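Local coordinates for protease Do-like 1, chloroplastic (Arabidopsis thaliana, PDB 3QO6), which is a trypsin-like serine protease of the chloroplast, required at high temperature, that can degrade beta-casein and may remove damaged proteins, at residues B[29-39]-B[49-59]; B[81-92]-B[104-114]. One frame throughout, in Å; residues are numbered along the deposited sequence.

Contact 1 of 2, residues B[29-39]-B[49-59]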
loop_
_atom_site.group_PDB
_atom_site.type_symbol
_atom_site.label_atom_id
_atom_site.label_comp_id
_atom_site.label_asym_id
_atom_site.label_seq_id
_atom_site.Cartn_x
_atom_site.Cartn_y
_atom_site.Cartn_z
ATOM N N SER B 29 -22.576 -37.198 4.688
ATOM C CA SER B 29 -21.433 -37.626 3.887
ATOM C C SER B 29 -20.303 -36.602 3.824
ATOM O O SER B 29 -19.208 -36.906 3.343
ATOM C CB SER B 29 -21.859 -37.909 2.450
ATOM O OG SER B 29 -22.767 -38.975 2.392
ATOM N N VAL B 30 -20.546 -35.390 4.295
ATOM C CA VAL B 30 -19.506 -34.365 4.189
ATOM C C VAL B 30 -18.664 -34.327 5.446
ATOM O O VAL B 30 -19.178 -34.570 6.525
ATOM C CB VAL B 30 -20.145 -32.939 3.850
ATOM C CG1 VAL B 30 -19.106 -31.850 3.871
ATOM C CG2 VAL B 30 -20.772 -32.980 2.450
ATOM N N VAL B 31 -17.371 -34.032 5.295
ATOM C CA VAL B 31 -16.453 -33.973 6.431
ATOM C C VAL B 31 -15.602 -32.700 6.445
ATOM O O VAL B 31 -15.445 -32.045 5.397
ATOM C CB VAL B 31 -15.481 -35.195 6.440
ATOM C CG1 VAL B 31 -16.280 -36.483 6.275
ATOM C CG2 VAL B 31 -14.402 -35.047 5.336
ATOM N N TYR B 32 -15.058 -32.365 7.628
ATOM C CA TYR B 32 -14.194 -31.202 7.812
ATOM C C TYR B 32 -12.738 -31.735 7.850
ATOM O O TYR B 32 -12.474 -32.744 8.471
ATOM C CB TYR B 32 -14.582 -30.506 9.121
ATOM C CG TYR B 32 -14.048 -29.085 9.320
ATOM C CD1 TYR B 32 -14.926 -28.013 9.579
ATOM C CD2 TYR B 32 -12.670 -28.815 9.319
ATOM C CE1 TYR B 32 -14.442 -26.709 9.837
ATOM C CE2 TYR B 32 -12.171 -27.525 9.573
ATOM C CZ TYR B 32 -13.057 -26.473 9.832
ATOM O OH TYR B 32 -12.558 -25.199 10.066
ATOM N N ILE B 33 -11.796 -31.078 7.183
ATOM C CA ILE B 33 -10.408 -31.539 7.169
ATOM C C ILE B 33 -9.425 -30.543 7.795
ATOM O O ILE B 33 -9.362 -29.400 7.374
ATOM C CB ILE B 33 -9.958 -31.809 5.699
ATOM C CG1 ILE B 33 -10.625 -33.094 5.181
ATOM C CG2 ILE B 33 -8.411 -31.855 5.596
ATOM C CD1 ILE B 33 -10.234 -33.467 3.731
ATOM N N THR B 34 -8.636 -30.957 8.786
ATOM C CA THR B 34 -7.668 -30.002 9.352
ATOM C C THR B 34 -6.195 -30.297 9.084
ATOM O O THR B 34 -5.671 -31.347 9.448
ATOM C CB THR B 34 -7.799 -29.826 10.857
ATOM O OG1 THR B 34 -9.154 -30.071 11.254
ATOM C CG2 THR B 34 -7.387 -28.386 11.234
ATOM N N ASN B 35 -5.554 -29.307 8.470
ATOM C CA ASN B 35 -4.148 -29.305 8.072
ATOM C C ASN B 35 -3.284 -28.750 9.219
ATOM O O ASN B 35 -2.999 -27.553 9.226
ATOM C CB ASN B 35 -4.039 -28.391 6.835
ATOM C CG ASN B 35 -2.667 -28.419 6.165
ATOM O OD1 ASN B 35 -1.628 -28.242 6.818
ATOM N ND2 ASN B 35 -2.663 -28.616 4.840
ATOM N N LEU B 36 -2.872 -29.584 10.178
ATOM C CA LEU B 36 -2.050 -29.101 11.308
ATOM C C LEU B 36 -0.573 -28.912 10.968
ATOM O O LEU B 36 0.068 -29.824 10.445
ATOM C CB LEU B 36 -2.135 -30.057 12.501
ATOM C CG LEU B 36 -3.466 -30.211 13.227
ATOM C CD1 LEU B 36 -4.582 -30.469 12.219
ATOM C CD2 LEU B 36 -3.341 -31.367 14.238
ATOM N N ALA B 37 -0.026 -27.735 11.261
ATOM C CA ALA B 37 1.389 -27.482 10.984
ATOM C C ALA B 37 2.181 -27.412 12.288
ATOM O O ALA B 37 1.634 -27.167 13.374
ATOM C CB ALA B 37 1.573 -26.195 10.181
ATOM N N VAL B 38 3.480 -27.632 12.166
ATOM C CA VAL B 38 4.349 -27.630 13.323
ATOM C C VAL B 38 4.771 -26.230 13.735
ATOM O O VAL B 38 5.257 -25.448 12.922
ATOM C CB VAL B 38 5.611 -28.479 13.057
ATOM C CG1 VAL B 38 6.534 -28.414 14.246
ATOM C CG2 VAL B 38 5.222 -29.927 12.770
ATOM N N ARG B 39 4.576 -25.923 15.012
ATOM C CA ARG B 39 4.960 -24.629 15.556
ATOM C C ARG B 39 5.706 -24.858 16.876
ATOM O O ARG B 39 5.499 -25.863 17.553
ATOM C CB ARG B 39 3.716 -23.759 15.763
ATOM C CG ARG B 39 2.999 -23.363 14.459
ATOM C CD ARG B 39 3.812 -22.356 13.626
ATOM N NE ARG B 39 3.126 -21.938 12.397
ATOM C CZ ARG B 39 3.112 -22.630 11.254
ATOM N NH1 ARG B 39 3.749 -23.788 11.167
ATOM N NH2 ARG B 39 2.465 -22.163 10.187
ATOM N N GLU B 49 1.202 -29.052 17.572
ATOM C CA GLU B 49 0.538 -29.145 16.271
ATOM C C GLU B 49 -0.501 -28.015 16.248
ATOM O O GLU B 49 -1.252 -27.818 17.213
ATOM C CB GLU B 49 -0.145 -30.508 16.099
ATOM C CG GLU B 49 0.800 -31.685 15.825
ATOM C CD GLU B 49 1.118 -31.876 14.341
ATOM O OE1 GLU B 49 1.948 -31.114 13.786
ATOM O OE2 GLU B 49 0.526 -32.797 13.731
ATOM N N VAL B 50 -0.544 -27.264 15.156
ATOM C CA VAL B 50 -1.480 -26.155 15.103
ATOM C C VAL B 50 -1.979 -25.824 13.698
ATOM O O VAL B 50 -1.182 -25.534 12.793
ATOM C CB VAL B 50 -0.838 -24.920 15.795
ATOM C CG1 VAL B 50 -1.089 -23.643 15.005
ATOM C CG2 VAL B 50 -1.395 -24.808 17.213
ATOM N N PRO B 51 -3.321 -25.870 13.502
ATOM C CA PRO B 51 -4.042 -25.600 12.247
ATOM C C PRO B 51 -3.538 -24.416 11.415
ATOM O O PRO B 51 -3.469 -23.287 11.898
ATOM C CB PRO B 51 -5.477 -25.400 12.720
ATOM C CG PRO B 51 -5.582 -26.371 13.829
ATOM C CD PRO B 51 -4.278 -26.196 14.580
ATOM N N GLN B 52 -3.169 -24.681 10.168
ATOM C CA GLN B 52 -2.717 -23.622 9.266
ATOM C C GLN B 52 -3.693 -23.564 8.083
ATOM O O GLN B 52 -3.596 -22.676 7.235
ATOM C CB GLN B 52 -1.297 -23.892 8.743
ATOM C CG GLN B 52 -1.191 -25.092 7.805
ATOM C CD GLN B 52 0.174 -25.227 7.155
ATOM O OE1 GLN B 52 0.414 -26.165 6.395
ATOM N NE2 GLN B 52 1.076 -24.287 7.446
ATOM N N GLY B 53 -4.628 -24.521 8.044
ATOM C CA GLY B 53 -5.617 -24.594 6.979
ATOM C C GLY B 53 -6.904 -25.313 7.372
ATOM O O GLY B 53 -6.961 -26.042 8.367
ATOM N N SER B 54 -7.950 -25.091 6.585
ATOM C CA SER B 54 -9.256 -25.713 6.804
ATOM C C SER B 54 -9.895 -26.007 5.428
ATOM O O SER B 54 -9.853 -25.179 4.504
ATOM C CB SER B 54 -10.157 -24.781 7.634
ATOM O OG SER B 54 -11.509 -25.216 7.644
ATOM N N GLY B 55 -10.465 -27.199 5.294
ATOM C CA GLY B 55 -11.094 -27.578 4.047
ATOM C C GLY B 55 -12.149 -28.646 4.263
ATOM O O GLY B 55 -12.482 -28.981 5.411
ATOM N N SER B 56 -12.711 -29.158 3.169
ATOM C CA SER B 56 -13.707 -30.206 3.299
ATOM C C SER B 56 -13.417 -31.393 2.417
ATOM O O SER B 56 -12.413 -31.425 1.690
ATOM C CB SER B 56 -15.126 -29.684 3.016
ATOM O OG SER B 56 -15.087 -28.498 2.264
ATOM N N GLY B 57 -14.309 -32.369 2.523
ATOM C CA GLY B 57 -14.224 -33.593 1.755
ATOM C C GLY B 57 -15.509 -34.357 1.991
ATOM O O GLY B 57 -16.388 -33.923 2.748
ATOM N N PHE B 58 -15.636 -35.497 1.337
ATOM C CA PHE B 58 -16.816 -36.315 1.502
ATOM C C PHE B 58 -16.376 -37.763 1.606
ATOM O O PHE B 58 -15.265 -38.100 1.241
ATOM C CB PHE B 58 -17.780 -36.106 0.324
ATOM C CG PHE B 58 -17.103 -36.038 -1.011
ATOM C CD1 PHE B 58 -16.430 -34.887 -1.405
ATOM C CD2 PHE B 58 -17.120 -37.141 -1.879
ATOM C CE1 PHE B 58 -15.779 -34.837 -2.648
ATOM C CE2 PHE B 58 -16.474 -37.103 -3.124
ATOM C CZ PHE B 58 -15.806 -35.963 -3.508
ATOM N N VAL B 59 -17.246 -38.608 2.133
ATOM C CA VAL B 59 -16.951 -40.025 2.286
ATOM C C VAL B 59 -17.150 -40.714 0.953
ATOM O O VAL B 59 -18.224 -40.605 0.332
ATOM C CB VAL B 59 -17.897 -40.658 3.313
ATOM C CG1 VAL B 59 -18.062 -42.124 3.049
ATOM C CG2 VAL B 59 -17.355 -40.442 4.693
#

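Contact 2 of 2, residues B[81-92]-B[104-114]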
loop_
_atom_site.group_PDB
_atom_site.type_symbol
_atom_site.label_atom_id
_atom_site.label_comp_id
_atom_site.label_asym_id
_atom_site.label_seq_id
_atom_site.Cartn_x
_atom_site.Cartn_y
_atom_site.Cartn_z
ATOM N N VAL B 81 -9.581 -35.610 9.951
ATOM C CA VAL B 81 -10.893 -35.366 9.377
ATOM C C VAL B 81 -11.949 -35.421 10.485
ATOM O O VAL B 81 -11.932 -36.328 11.305
ATOM C CB VAL B 81 -11.281 -36.412 8.279
ATOM C CG1 VAL B 81 -10.264 -36.425 7.166
ATOM C CG2 VAL B 81 -11.403 -37.770 8.881
ATOM N N THR B 82 -12.848 -34.439 10.537
ATOM C CA THR B 82 -13.917 -34.455 11.529
ATOM C C THR B 82 -15.176 -34.867 10.795
ATOM O O THR B 82 -15.485 -34.336 9.730
ATOM C CB THR B 82 -14.200 -33.087 12.145
ATOM O OG1 THR B 82 -13.021 -32.565 12.758
ATOM C CG2 THR B 82 -15.276 -33.226 13.200
ATOM N N LEU B 83 -15.909 -35.809 11.357
ATOM C CA LEU B 83 -17.116 -36.264 10.711
ATOM C C LEU B 83 -18.313 -35.475 11.217
ATOM O O LEU B 83 -18.188 -34.673 12.151
ATOM C CB LEU B 83 -17.299 -37.769 10.954
ATOM C CG LEU B 83 -16.695 -38.686 9.883
ATOM C CD1 LEU B 83 -15.317 -38.199 9.481
ATOM C CD2 LEU B 83 -16.626 -40.102 10.409
ATOM N N ALA B 84 -19.462 -35.707 10.582
ATOM C CA ALA B 84 -20.712 -35.045 10.910
ATOM C C ALA B 84 -20.877 -34.848 12.408
ATOM O O ALA B 84 -20.897 -33.718 12.873
ATOM C CB ALA B 84 -21.880 -35.853 10.350
ATOM N N ASP B 85 -20.982 -35.954 13.150
ATOM C CA ASP B 85 -21.164 -35.945 14.614
ATOM C C ASP B 85 -20.053 -35.307 15.442
ATOM O O ASP B 85 -20.124 -35.311 16.657
ATOM C CB ASP B 85 -21.337 -37.362 15.125
ATOM C CG ASP B 85 -20.157 -38.250 14.768
ATOM O OD1 ASP B 85 -19.009 -37.767 14.839
ATOM O OD2 ASP B 85 -20.377 -39.432 14.422
ATOM N N GLN B 86 -19.022 -34.789 14.787
ATOM C CA GLN B 86 -17.893 -34.139 15.456
ATOM C C GLN B 86 -16.757 -35.042 15.953
ATOM O O GLN B 86 -15.754 -34.550 16.482
ATOM C CB GLN B 86 -18.391 -33.257 16.590
ATOM C CG GLN B 86 -19.308 -32.155 16.099
ATOM C CD GLN B 86 -18.726 -31.403 14.911
ATOM O OE1 GLN B 86 -17.604 -30.888 14.970
ATOM N NE2 GLN B 86 -19.492 -31.334 13.824
ATOM N N THR B 87 -16.904 -36.353 15.780
ATOM C CA THR B 87 -15.852 -37.274 16.171
ATOM C C THR B 87 -14.697 -37.035 15.194
ATOM O O THR B 87 -14.859 -37.216 13.997
ATOM C CB THR B 87 -16.333 -38.735 16.062
ATOM O OG1 THR B 87 -16.734 -39.012 14.716
ATOM C CG2 THR B 87 -17.520 -38.977 17.003
ATOM N N THR B 88 -13.541 -36.606 15.691
ATOM C CA THR B 88 -12.395 -36.347 14.821
ATOM C C THR B 88 -11.431 -37.534 14.715
ATOM O O THR B 88 -11.135 -38.188 15.709
ATOM C CB THR B 88 -11.609 -35.081 15.282
ATOM O OG1 THR B 88 -10.436 -34.937 14.467
ATOM C CG2 THR B 88 -11.198 -35.172 16.777
ATOM N N PHE B 89 -10.953 -37.817 13.501
ATOM C CA PHE B 89 -10.036 -38.937 13.264
ATOM C C PHE B 89 -8.733 -38.516 12.603
ATOM O O PHE B 89 -8.636 -37.444 11.986
ATOM C CB PHE B 89 -10.672 -40.001 12.374
ATOM C CG PHE B 89 -11.970 -40.528 12.886
ATOM C CD1 PHE B 89 -12.214 -41.895 12.904
ATOM C CD2 PHE B 89 -12.974 -39.670 13.305
ATOM C CE1 PHE B 89 -13.443 -42.398 13.332
ATOM C CE2 PHE B 89 -14.197 -40.157 13.731
ATOM C CZ PHE B 89 -14.434 -41.525 13.743
ATOM N N ASP B 90 -7.729 -39.380 12.737
ATOM C CA ASP B 90 -6.422 -39.132 12.135
ATOM C C ASP B 90 -6.521 -39.744 10.746
ATOM O O ASP B 90 -7.137 -40.814 10.578
ATOM C CB ASP B 90 -5.319 -39.798 12.954
ATOM C CG ASP B 90 -4.099 -38.913 13.096
ATOM O OD1 ASP B 90 -3.392 -38.678 12.083
ATOM O OD2 ASP B 90 -3.853 -38.437 14.230
ATOM N N ALA B 91 -5.936 -39.073 9.755
ATOM C CA ALA B 91 -6.054 -39.557 8.387
ATOM C C ALA B 91 -4.768 -39.836 7.669
ATOM O O ALA B 91 -3.822 -39.044 7.722
ATOM C CB ALA B 91 -6.886 -38.578 7.565
ATOM N N LYS B 92 -4.752 -40.961 6.964
ATOM C CA LYS B 92 -3.581 -41.352 6.199
ATOM C C LYS B 92 -3.800 -40.962 4.738
ATOM O O LYS B 92 -4.888 -41.143 4.188
ATOM C CB LYS B 92 -3.366 -42.865 6.315
ATOM C CG LYS B 92 -2.168 -43.415 5.528
ATOM C CD LYS B 92 -2.530 -44.706 4.763
ATOM C CE LYS B 92 -1.441 -45.090 3.756
ATOM N NZ LYS B 92 -1.983 -45.990 2.688
ATOM N N VAL B 104 -6.919 -38.572 -2.171
ATOM C CA VAL B 104 -7.703 -39.523 -1.386
ATOM C C VAL B 104 -7.099 -39.785 -0.019
ATOM O O VAL B 104 -5.898 -39.940 0.123
ATOM C CB VAL B 104 -7.881 -40.866 -2.080
ATOM C CG1 VAL B 104 -8.790 -41.721 -1.228
ATOM C CG2 VAL B 104 -8.478 -40.678 -3.462
ATOM N N LEU B 105 -7.954 -39.830 0.986
ATOM C CA LEU B 105 -7.525 -40.058 2.348
ATOM C C LEU B 105 -8.198 -41.309 2.864
ATOM O O LEU B 105 -9.170 -41.802 2.267
ATOM C CB LEU B 105 -7.940 -38.883 3.220
ATOM C CG LEU B 105 -6.965 -37.770 3.606
ATOM C CD1 LEU B 105 -5.951 -37.455 2.529
ATOM C CD2 LEU B 105 -7.798 -36.550 3.948
ATOM N N ARG B 106 -7.668 -41.833 3.966
ATOM C CA ARG B 106 -8.249 -43.006 4.601
ATOM C C ARG B 106 -8.228 -42.768 6.089
ATOM O O ARG B 106 -7.278 -42.189 6.636
ATOM C CB ARG B 106 -7.464 -44.281 4.291
ATOM C CG ARG B 106 -8.280 -45.565 4.493
ATOM C CD ARG B 106 -7.405 -46.829 4.661
ATOM N NE ARG B 106 -8.229 -48.045 4.736
ATOM C CZ ARG B 106 -8.399 -48.914 3.734
ATOM N NH1 ARG B 106 -7.789 -48.723 2.562
ATOM N NH2 ARG B 106 -9.204 -49.963 3.886
ATOM N N ILE B 107 -9.306 -43.180 6.737
ATOM C CA ILE B 107 -9.415 -43.057 8.174
ATOM C C ILE B 107 -9.967 -44.368 8.712
ATOM O O ILE B 107 -10.630 -45.130 7.995
ATOM C CB ILE B 107 -10.337 -41.878 8.627
ATOM C CG1 ILE B 107 -11.759 -42.073 8.114
ATOM C CG2 ILE B 107 -9.752 -40.556 8.173
ATOM C CD1 ILE B 107 -12.769 -41.152 8.774
ATOM N N ASP B 108 -9.660 -44.617 9.982
ATOM C CA ASP B 108 -10.073 -45.812 10.712
ATOM C C ASP B 108 -11.367 -45.462 11.435
ATOM O O ASP B 108 -11.328 -44.998 12.576
ATOM C CB ASP B 108 -8.986 -46.164 11.735
ATOM C CG ASP B 108 -9.279 -47.440 12.495
ATOM O OD1 ASP B 108 -8.630 -47.659 13.540
ATOM O OD2 ASP B 108 -10.147 -48.228 12.047
ATOM N N ALA B 109 -12.507 -45.678 10.787
ATOM C CA ALA B 109 -13.772 -45.326 11.428
ATOM C C ALA B 109 -14.840 -46.394 11.289
ATOM O O ALA B 109 -14.862 -47.134 10.305
ATOM C CB ALA B 109 -14.298 -43.999 10.861
ATOM N N PRO B 110 -15.751 -46.477 12.277
ATOM C CA PRO B 110 -16.843 -47.459 12.277
ATOM C C PRO B 110 -17.811 -47.299 11.090
ATOM O O PRO B 110 -18.521 -46.302 10.978
ATOM C CB PRO B 110 -17.510 -47.231 13.636
ATOM C CG PRO B 110 -17.188 -45.788 13.957
ATOM C CD PRO B 110 -15.770 -45.651 13.502
ATOM N N LYS B 111 -17.834 -48.297 10.213
ATOM C CA LYS B 111 -18.681 -48.291 9.016
ATOM C C LYS B 111 -20.080 -47.694 9.184
ATOM O O LYS B 111 -20.707 -47.293 8.200
ATOM C CB LYS B 111 -18.808 -49.717 8.461
ATOM C CG LYS B 111 -17.470 -50.442 8.286
ATOM C CD LYS B 111 -17.654 -51.892 7.839
ATOM C CE LYS B 111 -16.495 -52.788 8.324
ATOM N NZ LYS B 111 -16.414 -52.926 9.825
ATOM N N ASN B 112 -20.570 -47.627 10.416
ATOM C CA ASN B 112 -21.908 -47.091 10.676
ATOM C C ASN B 112 -21.965 -45.566 10.591
ATOM O O ASN B 112 -23.024 -45.001 10.309
ATOM C CB ASN B 112 -22.424 -47.533 12.065
ATOM C CG ASN B 112 -21.880 -46.665 13.214
ATOM O OD1 ASN B 112 -20.695 -46.727 13.553
ATOM N ND2 ASN B 112 -22.755 -45.849 13.811
ATOM N N LYS B 113 -20.836 -44.916 10.854
ATOM C CA LYS B 113 -20.750 -43.469 10.814
ATOM C C LYS B 113 -20.170 -42.989 9.487
ATOM O O LYS B 113 -19.556 -41.929 9.413
ATOM C CB LYS B 113 -19.892 -42.995 11.981
ATOM C CG LYS B 113 -20.558 -43.192 13.328
ATOM C CD LYS B 113 -19.603 -42.927 14.480
ATOM C CE LYS B 113 -18.735 -41.692 14.246
ATOM N NZ LYS B 113 -17.932 -41.318 15.449
ATOM N N LEU B 114 -20.386 -43.778 8.438
ATOM C CA LEU B 114 -19.886 -43.476 7.105
ATOM C C LEU B 114 -20.913 -43.633 5.983
ATOM O O LEU B 114 -21.309 -44.752 5.625
ATOM C CB LEU B 114 -18.676 -44.362 6.766
ATOM C CG LEU B 114 -17.360 -44.139 7.517
ATOM C CD1 LEU B 114 -16.335 -45.165 7.080
ATOM C CD2 LEU B 114 -16.829 -42.741 7.242
#

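Contact 1 of 2, residues B[29-39]-B[49-59]
The first beta hairpin of the N-terminal barrel of the trypsin-like protease fold brings 29-39 and 49-59 together as antiparallel strands, the short segment axes 4.0 Å apart at closest. Paired backbone bonds fix the register toward both ends: Val31 N gives to Gly57 O at 2.7 Å and Ala37 N to Val50 O at 2.9 Å, each pair having its return bond. Between them Ile33 N reaches Gly55 O at 2.8 Å, while Gln52 N meets Asn35 O at 3.0 Å. Because Gly57 has no side chain, Ile33 CD1 can lie 3.6 Å from Ser56 O and Val31 CG2 can rest by the Gly57 carbonyl. On the face of Val30 and Ser56, the Tyr32 ring swings back toward its partner strand, CG anti to the backbone N (chi1 -165°), and its OH accepts from Ser54 OG at 2.6 Å. Leu36 CD2 packs at 3.8 Å on Glu49 CB, whose carboxylate bonds Ser77 through OE1. Ser56 bonds the backbone of Ser180, the predicted nucleophile, so the hairpin borders the active site. Strand 78-82 pairs with 30-40, and strand 65-69 flanks 47-61.

Contact 2 of 2, residues B[81-92]-B[104-114]
Strands 88-92 and 104-107 run antiparallel, their axes 4.6 Å apart at closest and 135° between directions, and the pair Lys92-Arg106 closes both backbone bonds: Lys92 N to Arg106 O at 2.8 Å and Arg106 N to Lys92 O at 2.9 Å. Beyond this pair the chains diverge and side chains bridge them. Ile107 carries much of the apolar packing: CG2 lies against Ala91 CB at 3.5 Å and also meets Val81, while CD1, carried by a CG1 set between backbone N and carbonyl carbon (chi1 61°), meets Leu83 CD1 tip to tip at 4.0 Å. The Phe89 ring turns its edge to Asp108 O, 3.2 Å from CD1. At the far end Lys113, bent at chi3, gives NZ to Thr87 OG1 at 2.7 Å and forms a salt bridge with Asp85 OD2 at 3.3 Å. With an alanine in place of Lys113, the Asp85 carboxylate would probably lose this counter-charge and Thr87 OG1 its donor, so the turn would keep its apolar packing but not this polar tie. Strand 30-40 touches Val81, Leu83 and Leu105, strand 65-69 pairs with 102-107, and Asp90 forms a salt bridge with Arg80 of strand 78-82.

Both contacts belong to the same closed six-stranded barrel. Half the touching residues of contact 1 are buried (11 of 22) but about a third in contact 2 (6 of 17), so contact 2 is the more superficial. Contact 1 has the longer backbone register, and its more buried half, around Gly55 to Val59, lies beside the predicted charge relay, Gly55 about 6 Å from the side chain of Ser180. Contact 2 keeps one firm backbone pair and depends more on side chains: apolar toward the barrel interior, charged at the exposed turn. They join at strands 30-40 and 78-82, where Thr82 N probably bonds Tyr32 O at 2.7 Å and Val31 CG1 packs 3.8 Å from Leu83 CD1.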